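Local coordinates for protein lysozyme (Asticcacaulis excentricus, PDB 6H9D) that probably acts on or recognises bacterial cell-wall peptidoglycan, as the phage-lysozyme-like muramidase domain of the cell-morphogenesis protein SpmX, at residues A[6-9]-A[10-14]; A[57-60]-A[61-64]; A[76-79]-A[80-83]; A[133-136]-A[137-141]. All blocks are in the same frame, centred on the assembly; numbering follows the deposited sequence.

Contact 1: A[6-9]-A[10-14]; sequences ISRA and GVELI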
ATOM      1  N   ILE A   6       0.197  -7.129  -9.418  1.00 38.35           N
ATOM      2  CA  ILE A   6      -0.959  -6.443  -8.853  1.00 39.12           C
ATOM      3  C   ILE A   6      -1.984  -6.283  -9.978  1.00 43.77           C
ATOM      4  O   ILE A   6      -1.630  -5.862 -11.076  1.00 41.03           O
ATOM      5  CB  ILE A   6      -0.601  -5.097  -8.180  1.00 42.15           C
ATOM      6  CG1 ILE A   6      -1.824  -4.492  -7.488  1.00 41.43           C
ATOM      7  CG2 ILE A   6       0.027  -4.094  -9.142  1.00 41.96           C
ATOM      8  CD1 ILE A   6      -1.482  -3.485  -6.449  1.00 45.52           C
ATOM      9  N   SER A   7      -3.236  -6.653  -9.702  1.00 35.69           N
ATOM     10  CA  SER A   7      -4.306  -6.561 -10.689  1.00 39.05           C
ATOM     11  C   SER A   7      -4.748  -5.105 -10.837  1.00 37.73           C
ATOM     12  O   SER A   7      -4.395  -4.239 -10.033  1.00 33.02           O
ATOM     13  CB  SER A   7      -5.472  -7.438 -10.311  1.00 40.02           C
ATOM     14  OG  SER A   7      -6.216  -6.841  -9.266  1.00 35.91           O
ATOM     15  N   ARG A   8      -5.567  -4.854 -11.858  1.00 36.62           N
ATOM     16  CA  ARG A   8      -6.155  -3.555 -12.052  1.00 43.34           C
ATOM     17  C   ARG A   8      -7.020  -3.181 -10.841  1.00 38.69           C
ATOM     18  O   ARG A   8      -6.999  -2.044 -10.381  1.00 35.65           O
ATOM     19  CB  ARG A   8      -6.964  -3.536 -13.354  1.00 59.76           C
ATOM     20  CG  ARG A   8      -7.565  -2.181 -13.694  1.00 62.17           C
ATOM     21  CD  ARG A   8      -8.145  -2.184 -15.098  1.00 66.67           C
ATOM     22  NE  ARG A   8      -9.207  -1.194 -15.268  1.00 74.58           N
ATOM     23  CZ  ARG A   8      -9.837  -0.963 -16.415  1.00 81.58           C
ATOM     24  NH1 ARG A   8      -9.399  -1.531 -17.531  1.00 80.73           N
ATOM     25  NH2 ARG A   8     -10.900  -0.176 -16.446  1.00 68.37           N
ATOM     26  N   ALA A   9      -7.796  -4.135 -10.322  1.00 39.07           N
ATOM     27  CA  ALA A   9      -8.652  -3.883  -9.143  1.00 37.62           C
ATOM     28  C   ALA A   9      -7.792  -3.449  -7.942  1.00 28.23           C
ATOM     29  O   ALA A   9      -8.193  -2.572  -7.168  1.00 31.05           O
ATOM     30  CB  ALA A   9      -9.460  -5.120  -8.816  1.00 44.09           C
ATOM     31  N   GLY A  10      -6.633  -4.096  -7.789  1.00 32.39           N
ATOM     32  CA  GLY A  10      -5.667  -3.820  -6.726  1.00 33.60           C
ATOM     33  C   GLY A  10      -5.130  -2.402  -6.816  1.00 31.51           C
ATOM     34  O   GLY A  10      -5.025  -1.672  -5.835  1.00 26.50           O
ATOM     35  N   VAL A  11      -4.778  -1.993  -8.043  1.00 31.58           N
ATOM     36  CA  VAL A  11      -4.335  -0.631  -8.290  1.00 32.87           C
ATOM     37  C   VAL A  11      -5.448   0.354  -7.926  1.00 25.75           C
ATOM     38  O   VAL A  11      -5.197   1.347  -7.271  1.00 27.23           O
ATOM     39  CB  VAL A  11      -3.844  -0.445  -9.740  1.00 35.01           C
ATOM     40  CG1 VAL A  11      -3.567   1.017 -10.026  1.00 37.80           C
ATOM     41  CG2 VAL A  11      -2.610  -1.308 -10.004  1.00 32.26           C
ATOM     42  N   GLU A  12      -6.690   0.061  -8.327  1.00 34.74           N
ATOM     43  CA  GLU A  12      -7.812   0.988  -8.063  1.00 37.82           C
ATOM     44  C   GLU A  12      -8.047   1.118  -6.546  1.00 33.20           C
ATOM     45  O   GLU A  12      -8.319   2.199  -6.044  1.00 34.66           O
ATOM     46  CB  GLU A  12      -9.107   0.526  -8.743  1.00 41.65           C
ATOM     47  CG  GLU A  12      -9.061   0.527 -10.261  1.00 49.18           C
ATOM     48  CD  GLU A  12      -8.471   1.763 -10.920  1.00 60.84           C
ATOM     49  OE1 GLU A  12      -8.863   2.887 -10.528  1.00 46.38           O
ATOM     50  OE2 GLU A  12      -7.624   1.587 -11.827  1.00 62.99           O
ATOM     51  N   LEU A  13      -7.939   0.011  -5.810  1.00 39.01           N
ATOM     52  CA  LEU A  13      -8.064   0.060  -4.357  1.00 32.96           C
ATOM     53  C   LEU A  13      -7.036   1.047  -3.773  1.00 33.49           C
ATOM     54  O   LEU A  13      -7.344   1.934  -2.985  1.00 29.98           O
ATOM     55  CB  LEU A  13      -7.859  -1.344  -3.779  1.00 35.74           C
ATOM     56  CG  LEU A  13      -7.867  -1.382  -2.250  1.00 39.75           C
ATOM     57  CD1 LEU A  13      -9.255  -1.052  -1.736  1.00 43.35           C
ATOM     58  CD2 LEU A  13      -7.405  -2.717  -1.696  1.00 39.51           C
ATOM     59  N   ILE A  14      -5.784   0.898  -4.196  1.00 32.97           N
ATOM     60  CA  ILE A  14      -4.696   1.695  -3.671  1.00 31.20           C
ATOM     61  C   ILE A  14      -4.931   3.172  -4.000  1.00 27.68           C
ATOM     62  O   ILE A  14      -4.785   4.047  -3.138  1.00 28.82           O
ATOM     63  CB  ILE A  14      -3.353   1.153  -4.195  1.00 30.16           C
ATOM     64  CG1 ILE A  14      -3.060  -0.185  -3.508  1.00 30.03           C
ATOM     65  CG2 ILE A  14      -2.233   2.163  -4.015  1.00 32.05           C
ATOM     66  CD1 ILE A  14      -1.821  -0.890  -3.995  1.00 33.38           C
TER
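Gly10 meets both residues that precede helix 8-16. Its backbone N donates to Ser7 OG at 3.1 Å, the bond that makes Ser7 the N-cap. The hydroxyl can serve because chi1 of 76° sets it between the backbone N and carbonyl carbon of its own residue, turned back over the first turn; it also hydrogen-bonds Asp82 of helix 78-91. Glycine suits this place for its bareness: Ile6 lies flush on the backbone, its CD1 3.8 Å from Gly10 C.

Val11 follows with N bonded to Ser7 O at 3.0 Å, and beside that bond its CG2 meets Ile6 CG2 at 3.9 Å, the two side chains crossing at about a right angle. An apolar residue just before the N-cap, touching another five positions on, is a hydrophobic staple, a common companion of a capped helix start. Here the contact is made by the methyls that branch at CB.

Glu12 N bonds Arg8 O at 3.0 Å. With chi1 at -65°, Glu12 CG comes to 3.3 Å from Arg8 O. A bend at chi2 (-46°) then turns the carboxylate, whose charged atoms do not meet those of Arg8, OE2 lying 4.7 Å from Arg8 NE. A negative charge in the first turns of a helix would be favoured by the helix dipole.

Leu13 N bonds Ala9 O, and its side chain turns to Ser141 and Leu145 of helix 133-146. Ile14, one turn beyond Gly10, brings CD1 to 3.6 Å from Ile6 CD1 and lies against Leu61 of helix 50-71; Ile6 thus carries two contacts, CG2 meeting Val11 and CD1 meeting Ile14.

Contact 2: A[57-60]-A[61-64]; sequences LRFD and LLPI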
ATOM      1  N   LEU A  57       1.978   5.614 -10.391  1.00 28.35           N
ATOM      2  CA  LEU A  57       1.639   4.823  -9.213  1.00 29.93           C
ATOM      3  C   LEU A  57       2.135   3.385  -9.445  1.00 29.15           C
ATOM      4  O   LEU A  57       2.727   2.793  -8.548  1.00 26.55           O
ATOM      5  CB  LEU A  57       0.127   4.904  -8.929  1.00 27.56           C
ATOM      6  CG  LEU A  57      -0.411   3.940  -7.863  1.00 29.63           C
ATOM      7  CD1 LEU A  57       0.266   4.168  -6.515  1.00 33.99           C
ATOM      8  CD2 LEU A  57      -1.917   4.066  -7.730  1.00 33.11           C
ATOM      9  N   ARG A  58       1.968   2.850 -10.663  1.00 32.70           N
ATOM     10  CA  ARG A  58       2.416   1.479 -10.943  1.00 31.65           C
ATOM     11  C   ARG A  58       3.943   1.407 -10.831  1.00 32.57           C
ATOM     12  O   ARG A  58       4.466   0.394 -10.407  1.00 30.35           O
ATOM     13  CB  ARG A  58       1.893   0.995 -12.301  1.00 29.45           C
ATOM     14  CG  ARG A  58       0.385   0.770 -12.322  1.00 32.06           C
ATOM     15  CD  ARG A  58      -0.203   0.686 -13.723  1.00 32.11           C
ATOM     16  NE  ARG A  58      -1.622   0.336 -13.703  1.00 35.31           N
ATOM     17  CZ  ARG A  58      -2.071  -0.921 -13.705  1.00 36.54           C
ATOM     18  NH1 ARG A  58      -1.208  -1.916 -13.680  1.00 27.98           N
ATOM     19  NH2 ARG A  58      -3.367  -1.169 -13.727  1.00 28.94           N
ATOM     20  N   PHE A  59       4.657   2.489 -11.170  1.00 28.92           N
ATOM     21  CA  PHE A  59       6.120   2.517 -10.936  1.00 28.59           C
ATOM     22  C   PHE A  59       6.418   2.420  -9.440  1.00 29.14           C
ATOM     23  O   PHE A  59       7.241   1.656  -9.017  1.00 30.60           O
ATOM     24  CB  PHE A  59       6.771   3.790 -11.466  1.00 27.32           C
ATOM     25  CG  PHE A  59       6.773   3.960 -12.964  1.00 33.62           C
ATOM     26  CD1 PHE A  59       6.648   2.870 -13.814  1.00 38.27           C
ATOM     27  CD2 PHE A  59       6.939   5.219 -13.518  1.00 36.30           C
ATOM     28  CE1 PHE A  59       6.647   3.046 -15.190  1.00 40.92           C
ATOM     29  CE2 PHE A  59       6.951   5.389 -14.894  1.00 33.36           C
ATOM     30  CZ  PHE A  59       6.831   4.305 -15.725  1.00 34.88           C
ATOM     31  N   ASP A  60       5.707   3.211  -8.632  1.00 29.36           N
ATOM     32  CA  ASP A  60       5.938   3.268  -7.193  1.00 29.14           C
ATOM     33  C   ASP A  60       5.603   1.899  -6.564  1.00 26.58           C
ATOM     34  O   ASP A  60       6.115   1.551  -5.512  1.00 30.32           O
ATOM     35  CB  ASP A  60       5.156   4.434  -6.577  1.00 29.70           C
ATOM     36  CG  ASP A  60       5.718   5.802  -6.956  1.00 35.67           C
ATOM     37  OD1 ASP A  60       6.936   5.884  -7.188  1.00 32.18           O
ATOM     38  OD2 ASP A  60       4.932   6.773  -7.060  1.00 33.33           O
ATOM     39  N   LEU A  61       4.688   1.146  -7.171  1.00 27.47           N
ATOM     40  CA  LEU A  61       4.266  -0.145  -6.602  1.00 30.76           C
ATOM     41  C   LEU A  61       5.227  -1.289  -6.970  1.00 37.97           C
ATOM     42  O   LEU A  61       5.194  -2.303  -6.318  1.00 36.75           O
ATOM     43  CB  LEU A  61       2.855  -0.466  -7.083  1.00 34.18           C
ATOM     44  CG  LEU A  61       1.756   0.403  -6.486  1.00 28.96           C
ATOM     45  CD1 LEU A  61       0.415   0.096  -7.135  1.00 31.56           C
ATOM     46  CD2 LEU A  61       1.707   0.225  -4.987  1.00 27.67           C
ATOM     47  N   LEU A  62       6.097  -1.108  -7.981  1.00 34.65           N
ATOM     48  CA  LEU A  62       6.988  -2.171  -8.459  1.00 38.81           C
ATOM     49  C   LEU A  62       7.772  -2.780  -7.304  1.00 32.76           C
ATOM     50  O   LEU A  62       7.780  -3.996  -7.182  1.00 35.06           O
ATOM     51  CB  LEU A  62       7.944  -1.649  -9.537  1.00 43.38           C
ATOM     52  CG  LEU A  62       7.331  -1.414 -10.916  1.00 53.76           C
ATOM     53  CD1 LEU A  62       8.344  -0.758 -11.853  1.00 65.53           C
ATOM     54  CD2 LEU A  62       6.814  -2.711 -11.524  1.00 66.95           C
ATOM     55  N   PRO A  63       8.477  -2.007  -6.448  1.00 31.69           N
ATOM     56  CA  PRO A  63       9.219  -2.590  -5.340  1.00 33.05           C
ATOM     57  C   PRO A  63       8.335  -3.223  -4.263  1.00 37.30           C
ATOM     58  O   PRO A  63       8.782  -4.138  -3.565  1.00 33.18           O
ATOM     59  CB  PRO A  63      10.038  -1.447  -4.753  1.00 36.97           C
ATOM     60  CG  PRO A  63       9.370  -0.192  -5.267  1.00 34.22           C
ATOM     61  CD  PRO A  63       8.701  -0.558  -6.565  1.00 34.87           C
ATOM     62  N   ILE A  64       7.091  -2.760  -4.144  1.00 30.16           N
ATOM     63  CA  ILE A  64       6.136  -3.409  -3.219  1.00 28.81           C
ATOM     64  C   ILE A  64       5.765  -4.798  -3.756  1.00 26.93           C
ATOM     65  O   ILE A  64       5.701  -5.757  -2.971  1.00 33.80           O
ATOM     66  CB  ILE A  64       4.868  -2.561  -3.001  1.00 31.40           C
ATOM     67  CG1 ILE A  64       5.190  -1.077  -2.733  1.00 30.96           C
ATOM     68  CG2 ILE A  64       4.042  -3.188  -1.891  1.00 31.94           C
ATOM     69  CD1 ILE A  64       6.060  -0.855  -1.521  1.00 35.19           C
TER
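Leu57 and Leu61 stand one turn apart on helix 50-71, a long helix that kinks here at a proline; in phage lysozymes such a helix typically connects the two lobes. The leucines adopt different conformations. Leu57 carries CG opposite its backbone N (chi1 170°), whereas Leu61 swings CG opposite its carbonyl carbon (chi1 -71°), and the two chains lean across one another, Leu57 CG lying 4.0 Å from Leu61 CD1. The same swing of Leu61 lays its CG 3.3 Å from Leu57 O, a snug fit of a branch point on a carbonyl. Both leucines reach Ile14 of helix 8-16, where compact, flexible apolar chains are wanted.

The polar neighbours find their partners outside the two segments. The long chain of Arg58 can fold back to Asp54, one turn earlier, where NE makes a salt bridge. Asp60 is short and holds its carboxylate near the backbone, where OD2 hydrogen-bonds His38 ND1.

Leu61 N still donates to Leu57 O at 2.9 Å, but the next turn is disturbed. Leu62 N makes only a weak bond to Arg58 O and a better one to Phe59 O, 3.2 Å away, which it meets from well above the carbonyl plane. Leu62 has its CG opposite its carbonyl carbon, which brings Leu62 CG to 3.4 Å from Arg58 O. Having no N-H, Pro63 cannot complete the usual bond to Phe59 O; instead its ring methylene sits against the preceding turn, with Pro63 CD 3.5 Å from Asp60 O.

Contact 3: A[76-79]-A[80-83]; sequences LTQN and QFDA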
ATOM      1  N   LEU A  76      -0.587 -17.611  -2.782  1.00 37.28           N
ATOM      2  CA  LEU A  76      -1.585 -16.556  -2.528  1.00 37.45           C
ATOM      3  C   LEU A  76      -2.598 -16.527  -3.660  1.00 35.99           C
ATOM      4  O   LEU A  76      -2.252 -16.874  -4.769  1.00 36.62           O
ATOM      5  CB  LEU A  76      -0.881 -15.200  -2.543  1.00 35.81           C
ATOM      6  CG  LEU A  76       0.101 -14.899  -1.424  1.00 33.04           C
ATOM      7  CD1 LEU A  76       0.743 -13.559  -1.674  1.00 33.05           C
ATOM      8  CD2 LEU A  76      -0.590 -14.901  -0.081  1.00 35.49           C
ATOM      9  N   THR A  77      -3.807 -16.092  -3.340  1.00 31.06           N
ATOM     10  CA  THR A  77      -4.808 -15.813  -4.386  1.00 31.37           C
ATOM     11  C   THR A  77      -4.526 -14.391  -4.899  1.00 32.90           C
ATOM     12  O   THR A  77      -3.851 -13.624  -4.202  1.00 31.50           O
ATOM     13  CB  THR A  77      -6.238 -15.903  -3.844  1.00 29.66           C
ATOM     14  OG1 THR A  77      -6.509 -14.762  -3.044  1.00 30.79           O
ATOM     15  CG2 THR A  77      -6.509 -17.163  -3.066  1.00 33.27           C
ATOM     16  N   GLN A  78      -5.070 -14.034  -6.054  1.00 30.45           N
ATOM     17  CA  GLN A  78      -4.850 -12.665  -6.571  1.00 32.70           C
ATOM     18  C   GLN A  78      -5.356 -11.623  -5.565  1.00 31.58           C
ATOM     19  O   GLN A  78      -4.677 -10.653  -5.381  1.00 26.89           O
ATOM     20  CB  GLN A  78      -5.553 -12.474  -7.906  1.00 38.09           C
ATOM     21  CG  GLN A  78      -5.361 -11.088  -8.482  1.00 40.18           C
ATOM     22  CD  GLN A  78      -3.937 -10.883  -8.922  1.00 40.47           C
ATOM     23  OE1 GLN A  78      -3.379 -11.681  -9.655  1.00 37.46           O
ATOM     24  NE2 GLN A  78      -3.341  -9.806  -8.462  1.00 32.20           N
ATOM     25  N   ASN A  79      -6.524 -11.842  -4.968  1.00 29.74           N
ATOM     26  CA  ASN A  79      -7.103 -10.896  -3.981  1.00 29.36           C
ATOM     27  C   ASN A  79      -6.177 -10.765  -2.773  1.00 29.35           C
ATOM     28  O   ASN A  79      -6.021  -9.668  -2.297  1.00 28.83           O
ATOM     29  CB  ASN A  79      -8.513 -11.294  -3.565  1.00 30.61           C
ATOM     30  CG  ASN A  79      -9.507 -11.152  -4.692  1.00 34.57           C
ATOM     31  OD1 ASN A  79      -9.225 -10.516  -5.680  1.00 32.63           O
ATOM     32  ND2 ASN A  79     -10.669 -11.750  -4.553  1.00 34.58           N
ATOM     33  N   GLN A  80      -5.600 -11.867  -2.311  1.00 28.67           N
ATOM     34  CA  GLN A  80      -4.740 -11.818  -1.140  1.00 28.70           C
ATOM     35  C   GLN A  80      -3.500 -10.980  -1.471  1.00 26.20           C
ATOM     36  O   GLN A  80      -3.083 -10.120  -0.693  1.00 27.10           O
ATOM     37  CB  GLN A  80      -4.335 -13.215  -0.692  1.00 29.85           C
ATOM     38  CG  GLN A  80      -5.436 -13.981   0.029  1.00 33.08           C
ATOM     39  CD  GLN A  80      -5.070 -15.440   0.191  1.00 34.22           C
ATOM     40  OE1 GLN A  80      -4.228 -15.976  -0.517  1.00 30.34           O
ATOM     41  NE2 GLN A  80      -5.694 -16.089   1.156  1.00 43.25           N
ATOM     42  N   PHE A  81      -2.962 -11.215  -2.660  1.00 27.43           N
ATOM     43  CA  PHE A  81      -1.766 -10.521  -3.125  1.00 30.62           C
ATOM     44  C   PHE A  81      -2.048  -9.020  -3.242  1.00 29.41           C
ATOM     45  O   PHE A  81      -1.291  -8.233  -2.738  1.00 30.01           O
ATOM     46  CB  PHE A  81      -1.300 -11.088  -4.465  1.00 32.74           C
ATOM     47  CG  PHE A  81      -0.011 -10.460  -4.921  1.00 26.83           C
ATOM     48  CD1 PHE A  81       1.170 -10.753  -4.259  1.00 31.91           C
ATOM     49  CD2 PHE A  81      -0.012  -9.466  -5.887  1.00 31.89           C
ATOM     50  CE1 PHE A  81       2.361 -10.148  -4.636  1.00 36.29           C
ATOM     51  CE2 PHE A  81       1.179  -8.863  -6.266  1.00 28.79           C
ATOM     52  CZ  PHE A  81       2.354  -9.189  -5.619  1.00 33.10           C
ATOM     53  N   ASP A  82      -3.154  -8.666  -3.908  1.00 29.16           N
ATOM     54  CA  ASP A  82      -3.557  -7.284  -4.132  1.00 30.04           C
ATOM     55  C   ASP A  82      -3.685  -6.553  -2.778  1.00 29.91           C
ATOM     56  O   ASP A  82      -3.192  -5.455  -2.616  1.00 27.02           O
ATOM     57  CB  ASP A  82      -4.892  -7.220  -4.872  1.00 34.20           C
ATOM     58  CG  ASP A  82      -4.828  -7.468  -6.370  1.00 42.21           C
ATOM     59  OD1 ASP A  82      -3.702  -7.501  -6.941  1.00 39.04           O
ATOM     60  OD2 ASP A  82      -5.905  -7.597  -6.956  1.00 35.50           O
ATOM     61  N   ALA A  83      -4.396  -7.166  -1.828  1.00 25.70           N
ATOM     62  CA  ALA A  83      -4.585  -6.570  -0.477  1.00 29.50           C
ATOM     63  C   ALA A  83      -3.241  -6.426   0.253  1.00 27.27           C
ATOM     64  O   ALA A  83      -3.029  -5.422   0.940  1.00 27.26           O
ATOM     65  CB  ALA A  83      -5.548  -7.387   0.347  1.00 26.37           C
TER
HETATM   66  O   HOH W   1      -8.432  -8.338  -6.832  1.00 36.65           O
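Asp82 OD2 is linked to Asn79 by a shared water, which donates to it at 2.6 Å and to Asn79 OD1, again at 2.6 Å; the Ser7 hydroxyl holds Asp82 OD2 as well. The water so bridges two side chains three residues apart. An amide can accept and donate at once, and Asn79 ND2 donates to Thr148 O near the C-terminus. The other carboxylate oxygen of Asp82 belongs to Gln78, whose NE2 donates to OD1 at 2.8 Å. The acceptor lies in the amide plane of Gln78, yet the donor comes in 48° above the carboxylate plane. A bend at chi2 (69°) folds the glutamine back for this, where NE2 meets Lys5 O too.

The start of helix 78-91 is closed by a capping box. Thr77 OG1 accepts from Gln80 N at 3.1 Å, and in return Gln80 OE1 accepts from Thr77 N at 2.9 Å along a nearly straight N-H. Glutamine stands where a glutamate is usual; its side-chain carbonyl accepts the same bond without a charge, and the chain runs extended beyond CG to reach Thr77 N.

Outside the box runs a hydrophobic staple: Leu76, just before the N-cap, sets CD1 3.8 Å from Phe81 CD1, at the edge and in the plane of the ring. The Phe81 ring also meets His4 and packs on Val65 and Val68 of helix 50-71.

Contact 4: A[133-136]-A[137-141]; sequences APLI and RRRAS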
ATOM      1  N   ALA A 133      -8.704   7.328  12.111  1.00 42.01           N
ATOM      2  CA  ALA A 133      -9.982   6.970  11.470  1.00 43.80           C
ATOM      3  C   ALA A 133      -9.737   6.525  10.027  1.00 34.02           C
ATOM      4  O   ALA A 133     -10.259   5.501   9.640  1.00 33.07           O
ATOM      5  CB  ALA A 133     -10.927   8.133  11.549  1.00 51.62           C
ATOM      6  N   PRO A 134      -8.942   7.241   9.211  1.00 38.36           N
ATOM      7  CA  PRO A 134      -8.657   6.799   7.852  1.00 36.11           C
ATOM      8  C   PRO A 134      -8.058   5.390   7.748  1.00 31.24           C
ATOM      9  O   PRO A 134      -8.342   4.736   6.814  1.00 29.97           O
ATOM     10  CB  PRO A 134      -7.660   7.844   7.347  1.00 41.89           C
ATOM     11  CG  PRO A 134      -8.041   9.067   8.107  1.00 42.79           C
ATOM     12  CD  PRO A 134      -8.358   8.544   9.484  1.00 39.75           C
ATOM     13  N   LEU A 135      -7.227   4.994   8.705  1.00 29.32           N
ATOM     14  CA  LEU A 135      -6.600   3.663   8.668  1.00 29.01           C
ATOM     15  C   LEU A 135      -7.646   2.599   9.004  1.00 29.62           C
ATOM     16  O   LEU A 135      -7.560   1.523   8.462  1.00 28.56           O
ATOM     17  CB  LEU A 135      -5.389   3.663   9.599  1.00 31.06           C
ATOM     18  CG  LEU A 135      -4.227   4.550   9.147  1.00 34.80           C
ATOM     19  CD1 LEU A 135      -3.031   4.397  10.061  1.00 40.13           C
ATOM     20  CD2 LEU A 135      -3.830   4.268   7.710  1.00 38.65           C
ATOM     21  N   ILE A 136      -8.612   2.926   9.856  1.00 29.60           N
ATOM     22  CA  ILE A 136      -9.711   1.964  10.154  1.00 29.83           C
ATOM     23  C   ILE A 136     -10.443   1.685   8.842  1.00 22.35           C
ATOM     24  O   ILE A 136     -10.687   0.553   8.533  1.00 27.48           O
ATOM     25  CB  ILE A 136     -10.682   2.513  11.215  1.00 30.30           C
ATOM     26  CG1 ILE A 136      -9.990   2.831  12.538  1.00 32.01           C
ATOM     27  CG2 ILE A 136     -11.850   1.564  11.400  1.00 35.14           C
ATOM     28  CD1 ILE A 136      -9.481   1.632  13.247  1.00 36.08           C
ATOM     29  N   ARG A 137     -10.754   2.738   8.100  1.00 26.57           N
ATOM     30  CA  ARG A 137     -11.438   2.608   6.795  1.00 26.91           C
ATOM     31  C   ARG A 137     -10.552   1.818   5.827  1.00 29.91           C
ATOM     32  O   ARG A 137     -11.035   0.899   5.186  1.00 26.03           O
ATOM     33  CB  ARG A 137     -11.751   3.997   6.246  1.00 30.45           C
ATOM     34  CG  ARG A 137     -12.736   4.807   7.070  1.00 36.19           C
ATOM     35  CD  ARG A 137     -13.203   6.083   6.387  1.00 37.80           C
ATOM     36  NE  ARG A 137     -13.889   5.860   5.128  1.00 37.31           N
ATOM     37  CZ  ARG A 137     -14.295   6.804   4.289  1.00 48.24           C
ATOM     38  NH1 ARG A 137     -13.971   8.067   4.483  1.00 35.23           N
ATOM     39  NH2 ARG A 137     -15.024   6.477   3.247  1.00 37.64           N
ATOM     40  N   ARG A 138      -9.278   2.171   5.769  1.00 31.82           N
ATOM     41  CA  ARG A 138      -8.350   1.508   4.860  1.00 33.28           C
ATOM     42  C   ARG A 138      -8.259   0.006   5.159  1.00 27.42           C
ATOM     43  O   ARG A 138      -8.352  -0.804   4.254  1.00 26.28           O
ATOM     44  CB  ARG A 138      -6.968   2.167   4.889  1.00 26.26           C
ATOM     45  CG  ARG A 138      -6.011   1.545   3.882  1.00 31.67           C
ATOM     46  CD  ARG A 138      -4.703   2.299   3.728  1.00 29.67           C
ATOM     47  NE  ARG A 138      -3.927   1.701   2.660  1.00 28.94           N
ATOM     48  CZ  ARG A 138      -3.366   2.385   1.683  1.00 29.37           C
ATOM     49  NH1 ARG A 138      -3.405   3.704   1.709  1.00 28.49           N
ATOM     50  NH2 ARG A 138      -2.785   1.744   0.682  1.00 27.17           N
ATOM     51  N   ARG A 139      -8.041  -0.321   6.429  1.00 27.96           N
ATOM     52  CA  ARG A 139      -7.914  -1.703   6.868  1.00 28.84           C
ATOM     53  C   ARG A 139      -9.163  -2.509   6.553  1.00 24.94           C
ATOM     54  O   ARG A 139      -9.076  -3.672   6.159  1.00 27.82           O
ATOM     55  CB  ARG A 139      -7.617  -1.762   8.369  1.00 31.63           C
ATOM     56  CG  ARG A 139      -6.273  -1.169   8.760  1.00 35.73           C
ATOM     57  CD  ARG A 139      -5.227  -1.416   7.684  1.00 35.30           C
ATOM     58  NE  ARG A 139      -3.989  -0.687   7.948  1.00 36.33           N
ATOM     59  CZ  ARG A 139      -3.225  -0.148   7.004  1.00 37.53           C
ATOM     60  NH1 ARG A 139      -3.568  -0.255   5.728  1.00 26.88           N
ATOM     61  NH2 ARG A 139      -2.115   0.498   7.336  1.00 37.54           N
ATOM     62  N   ALA A 140     -10.327  -1.892   6.725  1.00 28.50           N
ATOM     63  CA  ALA A 140     -11.598  -2.603   6.445  1.00 26.52           C
ATOM     64  C   ALA A 140     -11.633  -3.007   4.966  1.00 27.32           C
ATOM     65  O   ALA A 140     -11.901  -4.164   4.650  1.00 28.25           O
ATOM     66  CB  ALA A 140     -12.742  -1.739   6.835  1.00 27.44           C
ATOM     67  N   SER A 141     -11.284  -2.074   4.071  1.00 29.49           N
ATOM     68  CA  SER A 141     -11.228  -2.343   2.619  1.00 27.19           C
ATOM     69  C   SER A 141     -10.162  -3.397   2.283  1.00 29.35           C
ATOM     70  O   SER A 141     -10.404  -4.295   1.471  1.00 28.42           O
ATOM     71  CB  SER A 141     -10.990  -1.087   1.823  1.00 34.13           C
ATOM     72  OG  SER A 141     -12.004  -0.146   2.036  1.00 38.26           O
TER
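Leu135 and Arg139, one turn apart on helix 133-146, lie side by side and point the same way. The side-chain part of the contact is theirs: Leu135 CD2 sits over one face of the guanidinium, 4.2 Å from Arg139 NH2. A sharp bend at chi2 (-34°, an unusual, partly eclipsed value) turns the rest of the arginine alongside Leu135, while chi1 (-65°) sets Arg139 CG 3.0 Å from Leu135 O.

Backbone hydrogen bonds supply the frame. Arg137 N reaches Ala133 O, Arg138 N reaches Pro134 O, and Arg139 N donates to Leu135 O at 2.8 Å, a regular helical series. Pro134 fits the first turn, where no N-H is called for.

The charged ends look beyond this turn. Glu142 forms salt bridges with both Arg138 NE and Arg139 NH1. Arg138 adds a bond from NH2 to Ser86 OG of helix 78-91, and Arg139 one from NE to Trp120 O. Arginine, long and with several N-H groups, suits residues whose stems lie on the helix while their heads reach other parts of the fold. Two largely buried arginines sharing one carboxylate imply that Glu142 is probably ionised and can balance about one of the two positive charges.

The four contacts come in series along the single chain, each on its own helix: 8-16, 50-71, 78-91 and 133-146. Contact 1 touches the other three. Its centre is about 10 Å from that of contact 3, where the starts of helices 8-16 and 78-91 lie together, and about 11 Å from that of contact 2, where Val11 and Ile14 lie against Arg58 and Leu61. Contact 4, centred about 16 Å away, meets it through Leu13 and Ser141. Contacts 2 and 4 lie on opposite sides of the chain's centre, about 21 Å between centres. In this lysozyme-like domain the short N-terminal helix thus packs against all three others, while helix 50-71 also meets helix 78-91 directly.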